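PDB 3ROT: ABC sugar transporter, periplasmic sugar binding protein, which probably binds a sugar in the periplasm and passes it to the membrane components of an ABC transporter. Local coordinates for residues L8-S13 with I38-G43; A66-S71 with I90-R95; A130-V135 with F162-D167; N190-L195 with Y217-Y222. All coordinates share one frame; numbering follows the deposited sequence.

Interaction 1: L8-S13 with I38-G43; sequences LITHGS and ILAPPG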
loop_
_atom_site.group_PDB
_atom_site.type_symbol
_atom_site.label_atom_id
_atom_site.label_comp_id
_atom_site.label_asym_id
_atom_site.label_seq_id
_atom_site.Cartn_x
_atom_site.Cartn_y
_atom_site.Cartn_z
ATOM N N LEU A 8 -0.867 -17.031 13.153
ATOM C CA LEU A 8 -1.456 -16.822 11.835
ATOM C C LEU A 8 -0.278 -16.304 11.021
ATOM O O LEU A 8 0.216 -15.203 11.252
ATOM C CB LEU A 8 -2.593 -15.789 11.870
ATOM C CG LEU A 8 -3.116 -15.305 10.503
ATOM C CD1 LEU A 8 -3.386 -16.492 9.579
ATOM C CD2 LEU A 8 -4.389 -14.480 10.696
ATOM N N ILE A 9 0.191 -17.112 10.082
ATOM C CA ILE A 9 1.340 -16.735 9.283
ATOM C C ILE A 9 0.978 -16.576 7.811
ATOM O O ILE A 9 0.307 -17.430 7.234
ATOM C CB ILE A 9 2.455 -17.790 9.476
ATOM C CG1 ILE A 9 2.685 -17.997 10.982
ATOM C CG2 ILE A 9 3.735 -17.336 8.784
ATOM C CD1 ILE A 9 3.710 -19.055 11.368
ATOM N N THR A 10 1.406 -15.466 7.208
ATOM C CA THR A 10 1.126 -15.211 5.801
ATOM C C THR A 10 2.374 -14.755 5.059
ATOM O O THR A 10 3.423 -14.544 5.657
ATOM C CB THR A 10 0.016 -14.139 5.613
ATOM O OG1 THR A 10 0.477 -12.871 6.094
ATOM C CG2 THR A 10 -1.249 -14.549 6.371
ATOM N N HIS A 11 2.249 -14.621 3.746
ATOM C CA HIS A 11 3.366 -14.205 2.909
ATOM C C HIS A 11 3.323 -12.715 2.579
ATOM O O HIS A 11 4.174 -12.212 1.856
ATOM C CB HIS A 11 3.375 -15.019 1.607
ATOM C CG HIS A 11 2.064 -15.011 0.885
ATOM N ND1 HIS A 11 1.066 -15.931 1.139
ATOM C CD2 HIS A 11 1.569 -14.166 -0.052
ATOM C CE1 HIS A 11 0.015 -15.653 0.389
ATOM N NE2 HIS A 11 0.293 -14.586 -0.342
ATOM N N GLY A 12 2.325 -12.013 3.102
ATOM C CA GLY A 12 2.207 -10.589 2.840
ATOM C C GLY A 12 1.376 -9.901 3.906
ATOM O O GLY A 12 0.644 -10.558 4.650
ATOM N N SER A 13 1.464 -8.576 3.969
ATOM C CA SER A 13 0.725 -7.838 4.976
ATOM C C SER A 13 0.326 -6.425 4.568
ATOM O O SER A 13 -0.311 -5.720 5.344
ATOM C CB SER A 13 1.558 -7.775 6.258
ATOM O OG SER A 13 2.786 -7.106 6.013
ATOM N N ILE A 38 0.448 -12.719 14.959
ATOM C CA ILE A 38 0.399 -12.692 13.503
ATOM C C ILE A 38 1.790 -12.386 12.965
ATOM O O ILE A 38 2.407 -11.389 13.344
ATOM C CB ILE A 38 -0.604 -11.617 12.999
ATOM C CG1 ILE A 38 -2.010 -11.939 13.522
ATOM C CG2 ILE A 38 -0.604 -11.560 11.466
ATOM C CD1 ILE A 38 -3.074 -11.006 13.031
ATOM N N LEU A 39 2.280 -13.258 12.088
ATOM C CA LEU A 39 3.600 -13.111 11.483
ATOM C C LEU A 39 3.472 -12.983 9.971
ATOM O O LEU A 39 2.893 -13.849 9.311
ATOM C CB LEU A 39 4.477 -14.322 11.823
ATOM C CG LEU A 39 4.735 -14.587 13.313
ATOM C CD1 LEU A 39 5.589 -15.839 13.461
ATOM C CD2 LEU A 39 5.433 -13.379 13.942
ATOM N N ALA A 40 4.014 -11.899 9.428
ATOM C CA ALA A 40 3.960 -11.650 7.993
ATOM C C ALA A 40 5.087 -10.699 7.587
ATOM O O ALA A 40 5.327 -9.693 8.260
ATOM C CB ALA A 40 2.600 -11.046 7.621
ATOM N N PRO A 41 5.792 -11.007 6.481
ATOM C CA PRO A 41 6.897 -10.173 5.991
ATOM C C PRO A 41 6.452 -8.731 5.777
ATOM O O PRO A 41 5.325 -8.480 5.359
ATOM C CB PRO A 41 7.291 -10.857 4.687
ATOM C CG PRO A 41 6.944 -12.286 4.944
ATOM C CD PRO A 41 5.593 -12.168 5.598
ATOM N N PRO A 42 7.341 -7.767 6.052
ATOM C CA PRO A 42 7.049 -6.337 5.897
ATOM C C PRO A 42 6.630 -5.933 4.484
ATOM O O PRO A 42 5.959 -4.915 4.299
ATOM C CB PRO A 42 8.358 -5.669 6.315
ATOM C CG PRO A 42 8.974 -6.669 7.255
ATOM C CD PRO A 42 8.711 -7.968 6.554
ATOM N N GLY A 43 7.028 -6.724 3.493
ATOM C CA GLY A 43 6.683 -6.413 2.115
ATOM C C GLY A 43 5.336 -6.955 1.674
ATOM O O GLY A 43 4.366 -6.963 2.441
#
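Leu-8 and Ile-9 run parallel to Ile-38 and Leu-39 at the C-terminal ends of the two strands of a beta-alpha-beta crossover, in which helix 16-32 links strand 5-9 to the edge strand 35-39 of one of the two parallel sheets in this periplasmic binding protein. Ile-9 and Leu-39 lie side by side and point the same way, toward helix 47-59, with Ile-9 CG1 4.2 Å from Leu-39 CB. The CG2 branch of Ile-9, anti to its own nitrogen, approaches Leu-39 O at 3.6 Å. On the other face Leu-8 CB meets Ile-38 CG1, and both side chains pack against Phe-22 of the connecting helix. Two backbone bonds hold the strand ends together: Leu-39 N to Leu-8 O, and Thr-10 N to Leu-39 O, both 3.0 Å long.

Beyond the strands the chains become loops. The Thr-10 hydroxyl, set between its backbone nitrogen and carbonyl carbon (chi1 66°), reaches Gly-12 O at 2.7 Å and so braces the turn. The Ala-40 methyl touches Thr-10 OG1, Gly-12 O and Ser-13 CB. His-11 points away from Pro-41 and its neighbours; its ND1 is bonded to Thr-68 and its NE2 to a glycerol, which may mark the sugar pocket. Pro-41 CD lies 3.2 Å from Thr-10 O, a buried oxygen with no hydrogen-bonding partner in the model.

Interaction 2: A66-S71 with I90-R95; sequences ATTIPS and IAVDTR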
loop_
_atom_site.group_PDB
_atom_site.type_symbol
_atom_site.label_atom_id
_atom_site.label_comp_id
_atom_site.label_asym_id
_atom_site.label_seq_id
_atom_site.Cartn_x
_atom_site.Cartn_y
_atom_site.Cartn_z
ATOM N N ALA A 66 -2.085 -21.301 11.608
ATOM C CA ALA A 66 -2.841 -21.143 10.381
ATOM C C ALA A 66 -1.804 -20.462 9.496
ATOM O O ALA A 66 -1.110 -19.544 9.944
ATOM C CB ALA A 66 -4.045 -20.247 10.594
ATOM N N THR A 67 -1.659 -20.930 8.262
ATOM C CA THR A 67 -0.670 -20.333 7.381
ATOM C C THR A 67 -1.035 -20.469 5.905
ATOM O O THR A 67 -1.778 -21.366 5.519
ATOM C CB THR A 67 0.736 -20.962 7.617
ATOM O OG1 THR A 67 1.717 -20.250 6.855
ATOM C CG2 THR A 67 0.764 -22.423 7.197
ATOM N N THR A 68 -0.537 -19.546 5.094
ATOM C CA THR A 68 -0.758 -19.603 3.663
ATOM C C THR A 68 0.381 -20.499 3.166
ATOM O O THR A 68 1.401 -20.635 3.834
ATOM C CB THR A 68 -0.638 -18.205 3.012
ATOM O OG1 THR A 68 0.715 -17.750 3.104
ATOM C CG2 THR A 68 -1.535 -17.200 3.721
ATOM N N ILE A 69 0.202 -21.131 2.013
ATOM C CA ILE A 69 1.234 -21.996 1.467
ATOM C C ILE A 69 1.266 -21.710 -0.033
ATOM O O ILE A 69 0.745 -22.489 -0.835
ATOM C CB ILE A 69 0.904 -23.489 1.741
ATOM C CG1 ILE A 69 0.501 -23.668 3.211
ATOM C CG2 ILE A 69 2.123 -24.366 1.412
ATOM C CD1 ILE A 69 0.142 -25.110 3.616
ATOM N N PRO A 70 1.872 -20.567 -0.424
ATOM C CA PRO A 70 1.997 -20.107 -1.814
ATOM C C PRO A 70 3.073 -20.780 -2.661
ATOM O O PRO A 70 3.362 -20.317 -3.760
ATOM C CB PRO A 70 2.263 -18.619 -1.653
ATOM C CG PRO A 70 3.147 -18.596 -0.458
ATOM C CD PRO A 70 2.468 -19.580 0.496
ATOM N N SER A 71 3.664 -21.857 -2.153
ATOM C CA SER A 71 4.705 -22.578 -2.883
ATOM C C SER A 71 4.558 -24.084 -2.680
ATOM O O SER A 71 4.218 -24.540 -1.586
ATOM C CB SER A 71 6.089 -22.135 -2.408
ATOM O OG SER A 71 7.119 -22.888 -3.031
ATOM N N ILE A 90 -3.273 -25.473 9.785
ATOM C CA ILE A 90 -4.389 -25.263 8.878
ATOM C C ILE A 90 -3.932 -24.339 7.761
ATOM O O ILE A 90 -3.241 -23.354 8.009
ATOM C CB ILE A 90 -5.599 -24.641 9.625
ATOM C CG1 ILE A 90 -6.271 -25.717 10.483
ATOM C CG2 ILE A 90 -6.603 -24.056 8.637
ATOM C CD1 ILE A 90 -7.513 -25.229 11.213
ATOM N N ALA A 91 -4.284 -24.672 6.525
ATOM C CA ALA A 91 -3.890 -23.841 5.398
ATOM C C ALA A 91 -5.008 -22.842 5.106
ATOM O O ALA A 91 -6.182 -23.202 5.088
ATOM C CB ALA A 91 -3.623 -24.705 4.163
ATOM N N VAL A 92 -4.631 -21.586 4.896
ATOM C CA VAL A 92 -5.596 -20.549 4.584
ATOM C C VAL A 92 -5.148 -19.741 3.370
ATOM O O VAL A 92 -3.943 -19.589 3.118
ATOM C CB VAL A 92 -5.795 -19.589 5.781
ATOM C CG1 VAL A 92 -6.291 -20.359 6.987
ATOM C CG2 VAL A 92 -4.489 -18.887 6.101
ATOM N N ASP A 93 -6.129 -19.253 2.617
ATOM C CA ASP A 93 -5.907 -18.425 1.435
ATOM C C ASP A 93 -5.318 -19.163 0.243
ATOM O O ASP A 93 -5.891 -19.151 -0.833
ATOM C CB ASP A 93 -5.019 -17.231 1.797
ATOM C CG ASP A 93 -4.709 -16.348 0.601
ATOM O OD1 ASP A 93 -5.613 -15.615 0.141
ATOM O OD2 ASP A 93 -3.559 -16.396 0.126
ATOM N N THR A 94 -4.170 -19.799 0.435
ATOM C CA THR A 94 -3.519 -20.528 -0.646
ATOM C C THR A 94 -3.043 -21.865 -0.121
ATOM O O THR A 94 -2.525 -21.953 0.997
ATOM C CB THR A 94 -2.276 -19.783 -1.192
ATOM O OG1 THR A 94 -2.621 -18.433 -1.517
ATOM C CG2 THR A 94 -1.742 -20.487 -2.447
ATOM N N ARG A 95 -3.212 -22.902 -0.933
ATOM C CA ARG A 95 -2.786 -24.235 -0.535
ATOM C C ARG A 95 -1.951 -24.902 -1.619
ATOM O O ARG A 95 -2.064 -24.563 -2.796
ATOM C CB ARG A 95 -3.997 -25.112 -0.234
ATOM C CG ARG A 95 -4.882 -25.375 -1.432
ATOM C CD ARG A 95 -5.749 -26.578 -1.167
ATOM N NE ARG A 95 -6.971 -26.583 -1.958
ATOM C CZ ARG A 95 -7.988 -27.417 -1.737
ATOM N NH1 ARG A 95 -7.914 -28.307 -0.751
ATOM N NH2 ARG A 95 -9.086 -27.355 -2.486
#
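Ala-66 and Thr-67 pair in parallel with Ile-90 and Ala-91, joined by bonds from Thr-67 N to Ile-90 O and from Val-92 N to Thr-67 O, each 2.9 Å long. The first runs nearly straight out from its carbonyl, whereas the second donor stands 44° out of the Thr-67 carbonyl plane. Past Val-92 the register slips: Asp-93 is the middle residue of a classic gamma turn closed by Thr-94 N to Val-92 O, and Ile-69 N now bonds to Thr-94 O at 3.0 Å.

The side chains divide between two faces. On one, the methyl of Ala-66 approaches Val-92 CG1; on the other, the extended Ile-69 chain (chi2 180°) carries CD1 to 3.8 Å from Ala-91 CB. Thr-68 and Asp-93 lie side by side and point the same way, Thr-68 CG2 being 4.0 Å from Asp-93 CB. Further on, the Thr-94 methyl lies against Pro-70 CA, while its hydroxyl meets Asp-93 OD2 from above the carboxylate plane at 2.8 Å.

The polar ends of the pair continue outward. Thr-68 OG1 is bonded to His-11 and to Gln-50, and Asp-93 OD2 to a glycerol. Methyl contacts and one backbone bond thus join the loops at the C-terminal ends of the two strands, and the Thr-94 hydroxyl helps to fix the Asp-93 carboxylate, an arrangement consistent with the lining of a sugar pocket.

Interaction 3: A130-V135 with F162-D167; sequences AKRALV and FFEELD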
loop_
_atom_site.group_PDB
_atom_site.type_symbol
_atom_site.label_atom_id
_atom_site.label_comp_id
_atom_site.label_asym_id
_atom_site.label_seq_id
_atom_site.Cartn_x
_atom_site.Cartn_y
_atom_site.Cartn_z
ATOM N N ALA A 130 -16.101 -7.790 -25.789
ATOM C CA ALA A 130 -14.744 -8.287 -25.551
ATOM C C ALA A 130 -13.955 -8.608 -26.831
ATOM O O ALA A 130 -14.403 -9.394 -27.669
ATOM C CB ALA A 130 -14.799 -9.528 -24.652
ATOM N N LYS A 131 -12.773 -8.004 -26.955
ATOM C CA LYS A 131 -11.893 -8.197 -28.107
ATOM C C LYS A 131 -10.562 -8.817 -27.687
ATOM O O LYS A 131 -10.107 -9.798 -28.273
ATOM C CB LYS A 131 -11.590 -6.855 -28.786
ATOM C CG LYS A 131 -12.795 -6.112 -29.329
ATOM C CD LYS A 131 -13.360 -6.786 -30.577
ATOM C CE LYS A 131 -14.512 -5.972 -31.163
ATOM N NZ LYS A 131 -14.087 -4.593 -31.545
ATOM N N ARG A 132 -9.945 -8.223 -26.669
ATOM C CA ARG A 132 -8.657 -8.675 -26.175
ATOM C C ARG A 132 -8.531 -8.378 -24.675
ATOM O O ARG A 132 -8.811 -7.260 -24.230
ATOM C CB ARG A 132 -7.551 -7.951 -26.940
ATOM C CG ARG A 132 -6.144 -8.442 -26.658
ATOM C CD ARG A 132 -5.114 -7.515 -27.303
ATOM N NE ARG A 132 -3.804 -8.150 -27.429
ATOM C CZ ARG A 132 -3.503 -9.070 -28.343
ATOM N NH1 ARG A 132 -4.414 -9.464 -29.225
ATOM N NH2 ARG A 132 -2.289 -9.599 -28.374
ATOM N N ALA A 133 -8.109 -9.381 -23.910
ATOM C CA ALA A 133 -7.957 -9.239 -22.464
ATOM C C ALA A 133 -6.512 -9.297 -22.019
ATOM O O ALA A 133 -5.688 -9.996 -22.612
ATOM C CB ALA A 133 -8.742 -10.320 -21.739
ATOM N N LEU A 134 -6.218 -8.568 -20.950
ATOM C CA LEU A 134 -4.882 -8.534 -20.383
ATOM C C LEU A 134 -4.992 -8.989 -18.929
ATOM O O LEU A 134 -5.835 -8.488 -18.186
ATOM C CB LEU A 134 -4.328 -7.114 -20.463
ATOM C CG LEU A 134 -2.930 -6.835 -19.917
ATOM C CD1 LEU A 134 -1.879 -7.543 -20.768
ATOM C CD2 LEU A 134 -2.694 -5.313 -19.905
ATOM N N VAL A 135 -4.165 -9.958 -18.541
ATOM C CA VAL A 135 -4.166 -10.480 -17.178
ATOM C C VAL A 135 -2.922 -9.994 -16.454
ATOM O O VAL A 135 -1.795 -10.326 -16.848
ATOM C CB VAL A 135 -4.172 -12.023 -17.150
ATOM C CG1 VAL A 135 -4.105 -12.517 -15.701
ATOM C CG2 VAL A 135 -5.427 -12.549 -17.836
ATOM N N PHE A 162 -8.650 -13.069 -27.607
ATOM C CA PHE A 162 -7.197 -12.990 -27.538
ATOM C C PHE A 162 -6.823 -12.528 -26.132
ATOM O O PHE A 162 -7.513 -11.695 -25.547
ATOM C CB PHE A 162 -6.667 -11.984 -28.561
ATOM C CG PHE A 162 -6.985 -12.334 -29.983
ATOM C CD1 PHE A 162 -6.587 -13.559 -30.522
ATOM C CD2 PHE A 162 -7.654 -11.430 -30.800
ATOM C CE1 PHE A 162 -6.850 -13.876 -31.859
ATOM C CE2 PHE A 162 -7.922 -11.737 -32.140
ATOM C CZ PHE A 162 -7.519 -12.961 -32.668
ATOM N N PHE A 163 -5.729 -13.051 -25.592
ATOM C CA PHE A 163 -5.323 -12.669 -24.244
ATOM C C PHE A 163 -3.837 -12.865 -24.011
ATOM O O PHE A 163 -3.177 -13.608 -24.733
ATOM C CB PHE A 163 -6.109 -13.487 -23.215
ATOM C CG PHE A 163 -5.771 -14.955 -23.222
ATOM C CD1 PHE A 163 -4.626 -15.425 -22.579
ATOM C CD2 PHE A 163 -6.581 -15.867 -23.895
ATOM C CE1 PHE A 163 -4.289 -16.782 -22.607
ATOM C CE2 PHE A 163 -6.251 -17.229 -23.929
ATOM C CZ PHE A 163 -5.103 -17.683 -23.284
ATOM N N GLU A 164 -3.324 -12.200 -22.981
ATOM C CA GLU A 164 -1.918 -12.309 -22.626
ATOM C C GLU A 164 -1.777 -12.031 -21.134
ATOM O O GLU A 164 -2.495 -11.194 -20.590
ATOM C CB GLU A 164 -1.089 -11.304 -23.437
ATOM C CG GLU A 164 0.416 -11.592 -23.461
ATOM C CD GLU A 164 1.161 -10.808 -24.545
ATOM O OE1 GLU A 164 0.777 -10.910 -25.733
ATOM O OE2 GLU A 164 2.135 -10.095 -24.211
ATOM N N GLU A 165 -0.882 -12.756 -20.469
ATOM C CA GLU A 165 -0.644 -12.537 -19.049
ATOM C C GLU A 165 0.612 -11.696 -18.910
ATOM O O GLU A 165 1.647 -11.991 -19.504
ATOM C CB GLU A 165 -0.465 -13.851 -18.286
ATOM C CG GLU A 165 -0.357 -13.646 -16.771
ATOM C CD GLU A 165 -0.207 -14.945 -15.980
ATOM O OE1 GLU A 165 -0.923 -15.922 -16.280
ATOM O OE2 GLU A 165 0.612 -14.985 -15.040
ATOM N N LEU A 166 0.512 -10.637 -18.123
ATOM C CA LEU A 166 1.631 -9.740 -17.919
ATOM C C LEU A 166 2.085 -9.715 -16.462
ATOM O O LEU A 166 1.271 -9.531 -15.554
ATOM C CB LEU A 166 1.227 -8.334 -18.367
ATOM C CG LEU A 166 2.189 -7.166 -18.165
ATOM C CD1 LEU A 166 3.486 -7.421 -18.924
ATOM C CD2 LEU A 166 1.511 -5.886 -18.648
ATOM N N ASP A 167 3.384 -9.922 -16.252
ATOM C CA ASP A 167 3.977 -9.890 -14.917
ATOM C C ASP A 167 4.247 -8.424 -14.600
ATOM O O ASP A 167 5.205 -7.840 -15.105
ATOM C CB ASP A 167 5.287 -10.684 -14.906
ATOM C CG ASP A 167 6.135 -10.432 -13.658
ATOM O OD1 ASP A 167 5.705 -9.716 -12.723
ATOM O OD2 ASP A 167 7.258 -10.969 -13.614
#
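Val-135 and Leu-166 mark the tight end of this parallel pairing, where the bond from Leu-166 N to Val-135 O is 2.7 Å long and almost straight at 174°. Strands 132-137 and 162-167 belong to a beta-alpha-beta unit, and their short segments run 13° apart. Nearby, Val-135 N bonds to Glu-164 O in the carbonyl plane at 2.9 Å. Leucine and valine side chains close this end on both faces: Leu-134 CD1 crosses to Leu-166 CB at 4.0 Å on one, and Val-135 CG1 lies against the aliphatic CG of Glu-165 on the other. Because the Glu-165 chain is extended, its carboxylate is carried past the valine to Lys-153 and Asn-137.

Toward Phe-162 the side chains are looser and more open to solvent. The backbone bond from Ala-133 N to Phe-162 O remains regular at 2.9 Å, and only that from Glu-164 N to Ala-133 O is longer, at 3.3 Å. Arg-132, with CG anti to the backbone nitrogen, lays its long side chain over the start of strand 162-167, and NH1 comes within 3.4 Å of Phe-162 CB. The guanidinium and the phenyl ring are inclined at 44°. Glu-164 stands near the arginine but beyond salt-bridge distance; Arg-132 NE is instead bonded to the Tyr-182 hydroxyl, which helps to hold the arginine in place.

Strand 162-167 forms an edge of its sheet, while strand 132-137 continues inward to strand 191-194. Helix 143-158 covers the face of Ala-133 and Phe-163, and helix 172-185 packs against Leu-134 on the reverse.

Interaction 4: N190-L195 with Y217-Y222; sequences NIIFCL and YQPQVY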
loop_
_atom_site.group_PDB
_atom_site.type_symbol
_atom_site.label_atom_id
_atom_site.label_comp_id
_atom_site.label_asym_id
_atom_site.label_seq_id
_atom_site.Cartn_x
_atom_site.Cartn_y
_atom_site.Cartn_z
ATOM N N ASN A 190 -9.510 -4.292 -24.448
ATOM C CA ASN A 190 -10.632 -3.649 -23.766
ATOM C C ASN A 190 -11.074 -4.322 -22.474
ATOM O O ASN A 190 -12.079 -3.935 -21.868
ATOM C CB ASN A 190 -11.827 -3.498 -24.720
ATOM C CG ASN A 190 -12.260 -4.814 -25.354
ATOM O OD1 ASN A 190 -11.646 -5.863 -25.144
ATOM N ND2 ASN A 190 -13.327 -4.758 -26.141
ATOM N N ILE A 191 -10.326 -5.333 -22.053
ATOM C CA ILE A 191 -10.632 -6.016 -20.812
ATOM C C ILE A 191 -9.367 -6.252 -20.008
ATOM O O ILE A 191 -8.357 -6.726 -20.537
ATOM C CB ILE A 191 -11.306 -7.378 -21.032
ATOM C CG1 ILE A 191 -12.693 -7.196 -21.642
ATOM C CG2 ILE A 191 -11.435 -8.101 -19.700
ATOM C CD1 ILE A 191 -13.516 -8.481 -21.668
ATOM N N ILE A 192 -9.424 -5.905 -18.727
ATOM C CA ILE A 192 -8.291 -6.123 -17.844
ATOM C C ILE A 192 -8.720 -6.914 -16.617
ATOM O O ILE A 192 -9.729 -6.604 -15.972
ATOM C CB ILE A 192 -7.644 -4.803 -17.384
ATOM C CG1 ILE A 192 -7.091 -4.037 -18.597
ATOM C CG2 ILE A 192 -6.509 -5.103 -16.402
ATOM C CD1 ILE A 192 -6.405 -2.724 -18.255
ATOM N N PHE A 193 -7.954 -7.957 -16.324
ATOM C CA PHE A 193 -8.194 -8.810 -15.171
ATOM C C PHE A 193 -7.037 -8.604 -14.198
ATOM O O PHE A 193 -5.890 -8.870 -14.548
ATOM C CB PHE A 193 -8.196 -10.290 -15.569
ATOM C CG PHE A 193 -9.406 -10.730 -16.335
ATOM C CD1 PHE A 193 -10.533 -11.209 -15.664
ATOM C CD2 PHE A 193 -9.407 -10.711 -17.727
ATOM C CE1 PHE A 193 -11.640 -11.666 -16.370
ATOM C CE2 PHE A 193 -10.515 -11.168 -18.438
ATOM C CZ PHE A 193 -11.632 -11.646 -17.755
ATOM N N CYS A 194 -7.331 -8.142 -12.986
ATOM C CA CYS A 194 -6.288 -7.960 -11.969
ATOM C C CYS A 194 -6.389 -9.150 -11.021
ATOM O O CYS A 194 -7.445 -9.377 -10.423
ATOM C CB CYS A 194 -6.504 -6.677 -11.183
ATOM S SG CYS A 194 -6.383 -5.178 -12.170
ATOM N N LEU A 195 -5.296 -9.899 -10.885
ATOM C CA LEU A 195 -5.289 -11.077 -10.028
ATOM C C LEU A 195 -5.406 -10.759 -8.539
ATOM O O LEU A 195 -5.822 -11.610 -7.762
ATOM C CB LEU A 195 -4.051 -11.940 -10.321
ATOM C CG LEU A 195 -4.027 -12.486 -11.765
ATOM C CD1 LEU A 195 -2.810 -13.363 -11.992
ATOM C CD2 LEU A 195 -5.299 -13.275 -12.028
ATOM N N TYR A 217 -7.787 4.874 -22.593
ATOM C CA TYR A 217 -8.349 3.668 -23.199
ATOM C C TYR A 217 -9.693 3.230 -22.618
ATOM O O TYR A 217 -10.529 2.660 -23.322
ATOM C CB TYR A 217 -7.337 2.537 -23.073
ATOM C CG TYR A 217 -6.008 2.886 -23.691
ATOM C CD1 TYR A 217 -5.832 2.848 -25.075
ATOM C CD2 TYR A 217 -4.932 3.288 -22.900
ATOM C CE1 TYR A 217 -4.623 3.199 -25.653
ATOM C CE2 TYR A 217 -3.716 3.645 -23.470
ATOM C CZ TYR A 217 -3.568 3.598 -24.849
ATOM O OH TYR A 217 -2.368 3.943 -25.431
ATOM N N GLN A 218 -9.899 3.487 -21.332
ATOM C CA GLN A 218 -11.145 3.108 -20.678
ATOM C C GLN A 218 -11.508 1.623 -20.829
ATOM O O GLN A 218 -12.593 1.283 -21.292
ATOM C CB GLN A 218 -12.290 3.973 -21.212
ATOM C CG GLN A 218 -12.144 5.446 -20.886
ATOM C CD GLN A 218 -13.306 6.269 -21.391
ATOM O OE1 GLN A 218 -13.482 6.443 -22.597
ATOM N NE2 GLN A 218 -14.116 6.774 -20.467
ATOM N N PRO A 219 -10.608 0.716 -20.417
ATOM C CA PRO A 219 -10.909 -0.715 -20.534
ATOM C C PRO A 219 -11.873 -1.168 -19.435
ATOM O O PRO A 219 -12.059 -0.473 -18.433
ATOM C CB PRO A 219 -9.543 -1.353 -20.375
ATOM C CG PRO A 219 -8.947 -0.488 -19.297
ATOM C CD PRO A 219 -9.297 0.918 -19.774
ATOM N N GLN A 220 -12.489 -2.327 -19.638
ATOM C CA GLN A 220 -13.404 -2.889 -18.657
ATOM C C GLN A 220 -12.515 -3.672 -17.721
ATOM O O GLN A 220 -11.716 -4.491 -18.172
ATOM C CB GLN A 220 -14.420 -3.798 -19.345
ATOM C CG GLN A 220 -15.233 -3.037 -20.350
ATOM C CD GLN A 220 -15.868 -1.811 -19.735
ATOM O OE1 GLN A 220 -16.821 -1.916 -18.968
ATOM N NE2 GLN A 220 -15.330 -0.639 -20.055
ATOM N N VAL A 221 -12.660 -3.419 -16.421
ATOM C CA VAL A 221 -11.802 -4.031 -15.424
ATOM C C VAL A 221 -12.446 -5.022 -14.449
ATOM O O VAL A 221 -13.534 -4.795 -13.911
ATOM C CB VAL A 221 -11.090 -2.919 -14.612
ATOM C CG1 VAL A 221 -10.110 -3.533 -13.614
ATOM C CG2 VAL A 221 -10.373 -1.969 -15.570
ATOM N N TYR A 222 -11.734 -6.116 -14.218
ATOM C CA TYR A 222 -12.190 -7.174 -13.326
ATOM C C TYR A 222 -11.097 -7.475 -12.311
ATOM O O TYR A 222 -9.908 -7.405 -12.628
ATOM C CB TYR A 222 -12.534 -8.413 -14.160
ATOM C CG TYR A 222 -13.681 -8.130 -15.098
ATOM C CD1 TYR A 222 -14.998 -8.321 -14.689
ATOM C CD2 TYR A 222 -13.457 -7.562 -16.359
ATOM C CE1 TYR A 222 -16.063 -7.950 -15.492
ATOM C CE2 TYR A 222 -14.528 -7.187 -17.182
ATOM C CZ TYR A 222 -15.827 -7.386 -16.733
ATOM O OH TYR A 222 -16.894 -7.023 -17.504
#
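Ile-192 drives its CD1 methyl against the ring of Pro-219, 3.5 Å from CG, where strands 191-194 and 220-224 come together in a parallel alpha/beta sheet of the periplasmic binding protein fold. The isoleucine chain is extended (chi2 -179°), so its tip reaches beyond the neighbouring Val-221 to the proline that precedes the strand. Val-221 fills the next position on the same face: its CG2 lies beside Ile-192 CB, and its CG1 faces the sulfur of Cys-194.

The opposite face is built from larger groups. The Tyr-222 side chain settles between Ile-191 and Phe-193, two residues apart on the adjacent strand. On one flank Ile-191 CG2 is 3.9 Å from Tyr-222 CD2; on the other, Phe-193 CD1 is 3.8 Å from Tyr-222 CB. The two aromatic rings are inclined at 32° with centroids 5.6 Å apart, so they share an oblique contact in which Tyr-222 CD2 lies over one face of Phe-193. Helix 112-126 packs on this face, and the tyrosine hydroxyl is bonded to Thr-127 and Asn-240.

Between the two strands four backbone bonds alternate. Gln-220 N approaches Asn-190 O from above the carbonyl plane, where the pairing is only beginning. At the far end of the series, Cys-194 N meets Tyr-222 O at 2.7 Å, nearly straight at 171°.

Overall arrangement
The four contacts show one principle, parallel strand pairing, in two sheets on opposite sides of the chain's centre. Interactions 1 and 2 share the first sheet through neighbouring strands 5-9 and 64-67; interactions 3 and 4 share the second through strands 132-137 and 191-194, while about 9 Å separates the nearest atoms of interactions 2 and 4. Interactions 2 and 4 are buried, whereas 1 and 3 involve edge strands and are partly buried. Chemistry follows place: the first two run past their strands into loops rich in hydroxyls, with His-11 and Asp-93 at one glycerol-binding region, interaction 4 is mainly apolar and aromatic, and interaction 3 has charged groups at its margin.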